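Local coordinates for protein endonuclease NucS (Thermococcus kodakarensis KOD1, PDB 5GKE) that cuts DNA as an endonuclease of the NucS family, binding double-stranded DNA with a magnesium ion at its metal site and probably acting on mismatches, at residues 173-187 / 207-221. The protein carries 1 engineered substitution. Residues are numbered along the deposited sequence; the frame is centred on the assembly and turned at random.
Sequences GNIVVLELKRRRAEL and KVRGILVAPSLTSGA. With MG (magnesium ion), chain E; nucleotides of chain D; nucleotides of chain C.
With CG anti to the backbone N (chi1 159°) and a bend at chi3, R184 runs alongside the 216-218 segment, CD near T218 CG2, and brings its guanidinium beside S216. NE donates to S216 OG at 3.2 Å, the hydroxyl lying tilted from the guanidinium plane, while L217 O sits over one face. At the edge of the same group, NH1 lies 2.8 Å from OP1 of DA3 of chain D. Two backbone bonds join the loops: A185 N to S216 O, 2.7 Å, and T218 N to A185 O. A185 CB packs against L217 CD2 (3.5 Å) and L212 CD2.

Further back, strands 175-180 and 208-214 run parallel, their segment axes 4.7 Å apart, joined by seven backbone hydrogen bonds from I175 to K181. L178 and L180 lie alongside I211 and V213 on one face. On the other, L212 CD1 packs against E179 CG, whose carboxylate grips magnesium through both OE1 (2.4 Å) and OE2. Helix 187-204 completes the beta-alpha-beta unit and supplies the second protein residue of the metal site, Q192, whereas K181 NZ makes a weak bond to E179 OE1 and a salt bridge to a DNA phosphate.

R183 NH1 donates in plane to DG9 OP1 of chain C, 165° at hydrogen; R182 NH1 bonds weakly to OP2 of that phosphate. R183 NH2 forms a salt bridge (3.0 Å) to E186 OE2 on its syn lone pair, the oxygen tilted from the guanidinium plane. An alanine here would remove both R183 links and is likely to leave that phosphate with a weaker hold and E186 without its mate.

E179-L180-K181 fits the (D/E)XK part of the PD-(D/E)XK motif. E179 holds the metal while R183 and R184, four and five residues on, face backbone phosphates, consistent with this loop helping to place the DNA by the metal.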
loop_
_atom_site.group_PDB
_atom_site.type_symbol
_atom_site.label_atom_id
_atom_site.label_comp_id
_atom_site.label_asym_id
_atom_site.label_seq_id
_atom_site.Cartn_x
_atom_site.Cartn_y
_atom_site.Cartn_z
ATOM N N GLY A 173 -5.768 10.855 38.502
ATOM C CA GLY A 173 -6.519 11.948 37.894
ATOM C C GLY A 173 -5.897 12.658 36.688
ATOM O O GLY A 173 -6.403 13.687 36.236
ATOM N N ASN A 174 -4.796 12.126 36.166
ATOM C CA ASN A 174 -4.219 12.645 34.932
ATOM C C ASN A 174 -5.014 12.198 33.699
ATOM O O ASN A 174 -5.641 11.142 33.704
ATOM C CB ASN A 174 -2.765 12.191 34.785
ATOM C CG ASN A 174 -1.900 12.588 35.968
ATOM O OD1 ASN A 174 -1.623 13.771 36.171
ATOM N ND2 ASN A 174 -1.440 11.596 36.738
ATOM N N ILE A 175 -4.999 13.014 32.652
ATOM C CA ILE A 175 -5.465 12.589 31.342
ATOM C C ILE A 175 -4.435 11.630 30.711
ATOM O O ILE A 175 -3.222 11.879 30.770
ATOM C CB ILE A 175 -5.676 13.788 30.396
ATOM C CG1 ILE A 175 -6.612 14.829 31.012
ATOM C CG2 ILE A 175 -6.203 13.324 29.051
ATOM C CD1 ILE A 175 -7.905 14.264 31.419
ATOM N N VAL A 176 -4.908 10.539 30.108
ATOM C CA VAL A 176 -4.012 9.607 29.419
ATOM C C VAL A 176 -4.340 9.512 27.926
ATOM O O VAL A 176 -5.483 9.248 27.546
ATOM C CB VAL A 176 -4.069 8.198 30.045
ATOM C CG1 VAL A 176 -3.192 7.232 29.267
ATOM C CG2 VAL A 176 -3.641 8.248 31.507
ATOM N N VAL A 177 -3.337 9.782 27.091
ATOM C CA VAL A 177 -3.366 9.413 25.677
ATOM C C VAL A 177 -2.738 8.058 25.498
ATOM O O VAL A 177 -1.629 7.831 25.984
ATOM C CB VAL A 177 -2.568 10.359 24.782
ATOM C CG1 VAL A 177 -3.068 10.253 23.355
ATOM C CG2 VAL A 177 -2.653 11.755 25.276
ATOM N N LEU A 178 -3.432 7.162 24.805
ATOM C CA LEU A 178 -2.804 5.934 24.322
ATOM C C LEU A 178 -2.597 6.051 22.820
ATOM O O LEU A 178 -3.501 6.493 22.097
ATOM C CB LEU A 178 -3.649 4.706 24.618
ATOM C CG LEU A 178 -4.043 4.314 26.037
ATOM C CD1 LEU A 178 -4.706 2.939 25.972
ATOM C CD2 LEU A 178 -2.845 4.312 26.984
ATOM N N GLU A 179 -1.395 5.700 22.363
ATOM C CA GLU A 179 -1.155 5.450 20.946
ATOM C C GLU A 179 -0.868 3.957 20.755
ATOM O O GLU A 179 0.027 3.406 21.393
ATOM C CB GLU A 179 -0.003 6.303 20.416
ATOM C CG GLU A 179 0.383 6.001 18.958
ATOM C CD GLU A 179 -0.722 6.301 17.945
ATOM O OE1 GLU A 179 -0.572 5.902 16.770
ATOM O OE2 GLU A 179 -1.732 6.950 18.306
ATOM N N LEU A 180 -1.659 3.305 19.910
ATOM C CA LEU A 180 -1.544 1.863 19.702
ATOM C C LEU A 180 -0.841 1.562 18.395
ATOM O O LEU A 180 -1.010 2.294 17.409
ATOM C CB LEU A 180 -2.917 1.190 19.693
ATOM C CG LEU A 180 -3.954 1.657 20.709
ATOM C CD1 LEU A 180 -5.286 0.896 20.536
ATOM C CD2 LEU A 180 -3.408 1.510 22.121
ATOM N N LYS A 181 -0.049 0.492 18.400
ATOM C CA LYS A 181 0.502 -0.099 17.179
ATOM C C LYS A 181 0.442 -1.606 17.264
ATOM O O LYS A 181 0.926 -2.193 18.241
ATOM C CB LYS A 181 1.946 0.338 16.936
ATOM C CG LYS A 181 2.102 1.813 16.650
ATOM C CD LYS A 181 1.348 2.237 15.402
ATOM C CE LYS A 181 1.304 3.755 15.308
ATOM N NZ LYS A 181 0.320 4.264 14.322
ATOM N N ARG A 182 -0.118 -2.229 16.228
ATOM C CA ARG A 182 -0.253 -3.689 16.164
ATOM C C ARG A 182 1.092 -4.358 15.923
ATOM O O ARG A 182 1.246 -5.554 16.103
ATOM C CB ARG A 182 -1.250 -4.107 15.060
ATOM C CG ARG A 182 -0.828 -3.776 13.626
ATOM C CD ARG A 182 -1.703 -4.515 12.600
ATOM N NE ARG A 182 -1.867 -5.904 13.010
ATOM C CZ ARG A 182 -0.946 -6.844 12.828
ATOM N NH1 ARG A 182 0.183 -6.560 12.202
ATOM N NH2 ARG A 182 -1.160 -8.067 13.263
ATOM N N ARG A 183 2.068 -3.570 15.501
ATOM C CA ARG A 183 3.376 -4.107 15.210
ATOM C C ARG A 183 4.414 -3.212 15.872
ATOM O O ARG A 183 4.060 -2.201 16.489
ATOM C CB ARG A 183 3.589 -4.205 13.693
ATOM C CG ARG A 183 3.596 -2.870 12.975
ATOM C CD ARG A 183 3.776 -3.014 11.473
ATOM N NE ARG A 183 4.439 -1.834 10.906
ATOM C CZ ARG A 183 4.718 -1.663 9.615
ATOM N NH1 ARG A 183 4.391 -2.595 8.731
ATOM N NH2 ARG A 183 5.331 -0.557 9.203
ATOM N N ARG A 184 5.688 -3.574 15.732
ATOM C CA ARG A 184 6.763 -2.834 16.362
ATOM C C ARG A 184 6.646 -1.337 16.066
ATOM O O ARG A 184 6.473 -0.921 14.926
ATOM C CB ARG A 184 8.111 -3.364 15.894
ATOM C CG ARG A 184 9.247 -2.374 16.070
ATOM C CD ARG A 184 10.565 -3.019 15.771
ATOM N NE ARG A 184 10.916 -3.946 16.826
ATOM C CZ ARG A 184 12.104 -3.972 17.407
ATOM N NH1 ARG A 184 13.042 -3.119 17.017
ATOM N NH2 ARG A 184 12.348 -4.839 18.377
ATOM N N ALA A 185 6.718 -0.533 17.115
ATOM C CA ALA A 185 6.458 0.885 16.980
ATOM C C ALA A 185 7.682 1.644 16.494
ATOM O O ALA A 185 8.803 1.448 16.974
ATOM C CB ALA A 185 5.966 1.446 18.289
ATOM N N GLU A 186 7.436 2.531 15.546
ATOM C CA GLU A 186 8.481 3.311 14.902
ATOM C C GLU A 186 8.407 4.793 15.299
ATOM O O GLU A 186 7.518 5.197 16.049
ATOM C CB GLU A 186 8.356 3.170 13.386
ATOM C CG GLU A 186 8.458 1.738 12.896
ATOM C CD GLU A 186 8.003 1.563 11.444
ATOM O OE1 GLU A 186 8.442 2.347 10.569
ATOM O OE2 GLU A 186 7.202 0.638 11.183
ATOM N N LEU A 187 9.329 5.594 14.779
ATOM C CA LEU A 187 9.400 7.021 15.114
ATOM C C LEU A 187 8.096 7.736 14.836
ATOM O O LEU A 187 7.645 8.559 15.630
ATOM C CB LEU A 187 10.523 7.708 14.330
ATOM C CG LEU A 187 11.918 7.584 14.918
ATOM C CD1 LEU A 187 12.922 8.219 13.975
ATOM C CD2 LEU A 187 11.917 8.294 16.265
ATOM N N LYS A 207 -0.861 17.766 33.516
ATOM C CA LYS A 207 -1.653 16.621 33.972
ATOM C C LYS A 207 -1.907 15.554 32.892
ATOM O O LYS A 207 -2.837 14.758 33.016
ATOM C CB LYS A 207 -2.993 17.098 34.543
ATOM C CG LYS A 207 -2.860 17.820 35.887
ATOM C CD LYS A 207 -2.437 16.864 37.009
ATOM C CE LYS A 207 -3.330 16.984 38.243
ATOM N NZ LYS A 207 -3.588 15.676 38.921
ATOM N N VAL A 208 -1.160 15.615 31.793
ATOM C CA VAL A 208 -1.304 14.645 30.712
ATOM C C VAL A 208 -0.153 13.630 30.652
ATOM O O VAL A 208 1.019 13.995 30.711
ATOM C CB VAL A 208 -1.417 15.366 29.371
ATOM C CG1 VAL A 208 -1.689 14.381 28.261
ATOM C CG2 VAL A 208 -2.539 16.389 29.438
ATOM N N ARG A 209 -0.507 12.351 30.565
ATOM C CA ARG A 209 0.454 11.273 30.303
ATOM C C ARG A 209 0.248 10.697 28.902
ATOM O O ARG A 209 -0.895 10.509 28.485
ATOM C CB ARG A 209 0.309 10.151 31.317
ATOM C CG ARG A 209 0.740 10.486 32.720
ATOM C CD ARG A 209 0.228 9.424 33.671
ATOM N NE ARG A 209 0.810 8.111 33.400
ATOM C CZ ARG A 209 0.253 6.961 33.758
ATOM N NH1 ARG A 209 -0.920 6.972 34.369
ATOM N NH2 ARG A 209 0.851 5.801 33.485
ATOM N N GLY A 210 1.330 10.515 28.144
ATOM C CA GLY A 210 1.284 9.714 26.930
ATOM C C GLY A 210 1.772 8.292 27.113
ATOM O O GLY A 210 2.796 8.052 27.759
ATOM N N ILE A 211 1.120 7.344 26.458
ATOM C CA ILE A 211 1.579 5.968 26.546
ATOM C C ILE A 211 1.558 5.324 25.175
ATOM O O ILE A 211 0.524 5.295 24.507
ATOM C CB ILE A 211 0.724 5.119 27.495
ATOM C CG1 ILE A 211 0.619 5.766 28.873
ATOM C CG2 ILE A 211 1.302 3.714 27.605
ATOM C CD1 ILE A 211 -0.010 4.851 29.908
ATOM N N LEU A 212 2.711 4.824 24.754
ATOM C CA LEU A 212 2.793 4.067 23.522
ATOM C C LEU A 212 2.519 2.611 23.852
ATOM O O LEU A 212 3.111 2.043 24.764
ATOM C CB LEU A 212 4.158 4.226 22.852
ATOM C CG LEU A 212 4.372 3.462 21.541
ATOM C CD1 LEU A 212 3.250 3.692 20.556
ATOM C CD2 LEU A 212 5.656 3.908 20.932
ATOM N N VAL A 213 1.587 2.020 23.133
ATOM C CA VAL A 213 1.188 0.662 23.428
ATOM C C VAL A 213 1.419 -0.160 22.165
ATOM O O VAL A 213 0.744 0.022 21.153
ATOM C CB VAL A 213 -0.296 0.611 23.897
ATOM C CG1 VAL A 213 -0.724 -0.803 24.226
ATOM C CG2 VAL A 213 -0.496 1.516 25.098
ATOM N N ALA A 214 2.395 -1.051 22.220
ATOM C CA ALA A 214 2.756 -1.851 21.064
ATOM C C ALA A 214 3.450 -3.123 21.543
ATOM O O ALA A 214 3.713 -3.270 22.729
ATOM C CB ALA A 214 3.658 -1.044 20.138
ATOM N N PRO A 215 3.729 -4.059 20.633
ATOM C CA PRO A 215 4.504 -5.228 21.078
ATOM C C PRO A 215 5.996 -4.939 21.328
ATOM O O PRO A 215 6.638 -5.711 22.028
ATOM C CB PRO A 215 4.314 -6.233 19.933
ATOM C CG PRO A 215 3.754 -5.459 18.787
ATOM C CD PRO A 215 3.022 -4.304 19.364
ATOM N N SER A 216 6.517 -3.842 20.780
ATOM C CA SER A 216 7.932 -3.478 20.904
ATOM C C SER A 216 8.194 -2.145 20.196
ATOM O O SER A 216 7.305 -1.616 19.529
ATOM C CB SER A 216 8.840 -4.559 20.309
ATOM O OG SER A 216 8.609 -4.693 18.916
ATOM N N LEU A 217 9.419 -1.633 20.330
ATOM C CA LEU A 217 9.853 -0.364 19.726
ATOM C C LEU A 217 11.128 -0.478 18.911
ATOM O O LEU A 217 11.994 -1.293 19.222
ATOM C CB LEU A 217 10.124 0.675 20.805
ATOM C CG LEU A 217 9.116 0.774 21.918
ATOM C CD1 LEU A 217 9.567 1.832 22.900
ATOM C CD2 LEU A 217 7.831 1.153 21.245
ATOM N N THR A 218 11.276 0.374 17.904
ATOM C CA THR A 218 12.572 0.518 17.259
ATOM C C THR A 218 13.499 1.317 18.156
ATOM O O THR A 218 13.045 1.990 19.089
ATOM C CB THR A 218 12.476 1.205 15.905
ATOM O OG1 THR A 218 12.010 2.552 16.079
ATOM C CG2 THR A 218 11.528 0.443 15.008
ATOM N N SER A 219 14.796 1.226 17.884
ATOM C CA SER A 219 15.787 1.993 18.623
ATOM C C SER A 219 15.415 3.477 18.736
ATOM O O SER A 219 15.411 4.056 19.829
ATOM C CB SER A 219 17.149 1.855 17.949
ATOM O OG SER A 219 17.029 2.093 16.553
ATOM N N GLY A 220 15.087 4.082 17.604
ATOM C CA GLY A 220 14.838 5.508 17.567
ATOM C C GLY A 220 13.567 5.879 18.296
ATOM O O GLY A 220 13.498 6.914 18.962
ATOM N N ALA A 221 12.554 5.033 18.156
ATOM C CA ALA A 221 11.304 5.239 18.849
ATOM C C ALA A 221 11.539 5.317 20.359
ATOM O O ALA A 221 11.104 6.270 21.001
ATOM C CB ALA A 221 10.320 4.131 18.514
HETATM MG MG MG E . -2.798 6.353 16.068
ATOM P P DA D 3 14.829 -1.818 14.733
ATOM O OP1 DA D 3 15.047 -1.335 16.112
ATOM O OP2 DA D 3 13.494 -2.294 14.303
ATOM O "O5'" DA D 3 15.285 -0.647 13.770
ATOM C "C5'" DA D 3 16.386 0.137 14.120
ATOM C "C4'" DA D 3 16.566 1.265 13.129
ATOM O "O4'" DA D 3 16.604 0.723 11.784
ATOM C "C3'" DA D 3 15.449 2.313 13.127
ATOM O "O3'" DA D 3 16.026 3.597 12.937
ATOM C "C2'" DA D 3 14.598 1.893 11.920
ATOM C "C1'" DA D 3 15.695 1.437 10.972
ATOM N N9 DA D 3 15.262 0.554 9.887
ATOM C C8 DA D 3 14.607 -0.644 9.996
ATOM N N7 DA D 3 14.381 -1.231 8.840
ATOM C C5 DA D 3 14.935 -0.361 7.914
ATOM C C6 DA D 3 15.033 -0.407 6.505
ATOM N N6 DA D 3 14.543 -1.404 5.764
ATOM N N1 DA D 3 15.650 0.623 5.886
ATOM C C2 DA D 3 16.140 1.627 6.633
ATOM N N3 DA D 3 16.113 1.775 7.960
ATOM C C4 DA D 3 15.488 0.738 8.544
ATOM P P DG C 9 1.099 -5.113 8.918
ATOM O OP1 DG C 9 2.533 -5.187 9.280
ATOM O OP2 DG C 9 0.078 -4.862 9.953
ATOM O "O5'" DG C 9 0.955 -4.013 7.776
ATOM C "C5'" DG C 9 1.876 -3.994 6.698
ATOM C "C4'" DG C 9 1.154 -4.084 5.363
ATOM O "O4'" DG C 9 0.342 -2.903 5.165
ATOM C "C3'" DG C 9 2.080 -4.206 4.154
ATOM O "O3'" DG C 9 1.961 -5.509 3.590
ATOM C "C2'" DG C 9 1.606 -3.137 3.174
ATOM C "C1'" DG C 9 0.778 -2.192 4.031
ATOM N N9 DG C 9 1.470 -0.979 4.467
ATOM C C8 DG C 9 1.756 -0.609 5.764
ATOM N N7 DG C 9 2.344 0.561 5.858
ATOM C C5 DG C 9 2.443 0.998 4.538
ATOM C C6 DG C 9 2.996 2.195 4.009
ATOM O O6 DG C 9 3.525 3.148 4.621
ATOM N N1 DG C 9 2.902 2.230 2.625
ATOM C C2 DG C 9 2.344 1.242 1.844
ATOM N N2 DG C 9 2.340 1.468 0.519
ATOM N N3 DG C 9 1.825 0.116 2.323
ATOM C C4 DG C 9 1.910 0.058 3.671
ATOM P P DC D 4 15.353 4.901 13.580
ATOM O OP1 DC D 4 16.442 5.804 14.039
ATOM O OP2 DC D 4 14.335 4.410 14.540
ATOM O "O5'" DC D 4 14.625 5.591 12.338
ATOM C "C5'" DC D 4 15.401 6.206 11.339
ATOM C "C4'" DC D 4 14.658 6.280 10.013
ATOM O "O4'" DC D 4 14.462 4.964 9.468
ATOM C "C3'" DC D 4 13.259 6.898 10.054
ATOM O "O3'" DC D 4 13.347 8.281 9.719
ATOM C "C2'" DC D 4 12.465 6.098 8.986
ATOM C "C1'" DC D 4 13.502 5.090 8.455
ATOM N N1 DC D 4 12.958 3.736 8.141
ATOM C C2 DC D 4 13.011 3.263 6.824
ATOM O O2 DC D 4 13.501 3.992 5.946
ATOM N N3 DC D 4 12.526 2.015 6.546
ATOM C C4 DC D 4 12.004 1.269 7.530
ATOM N N4 DC D 4 11.540 0.048 7.223
ATOM C C5 DC D 4 11.950 1.739 8.881
ATOM C C6 DC D 4 12.435 2.966 9.137
#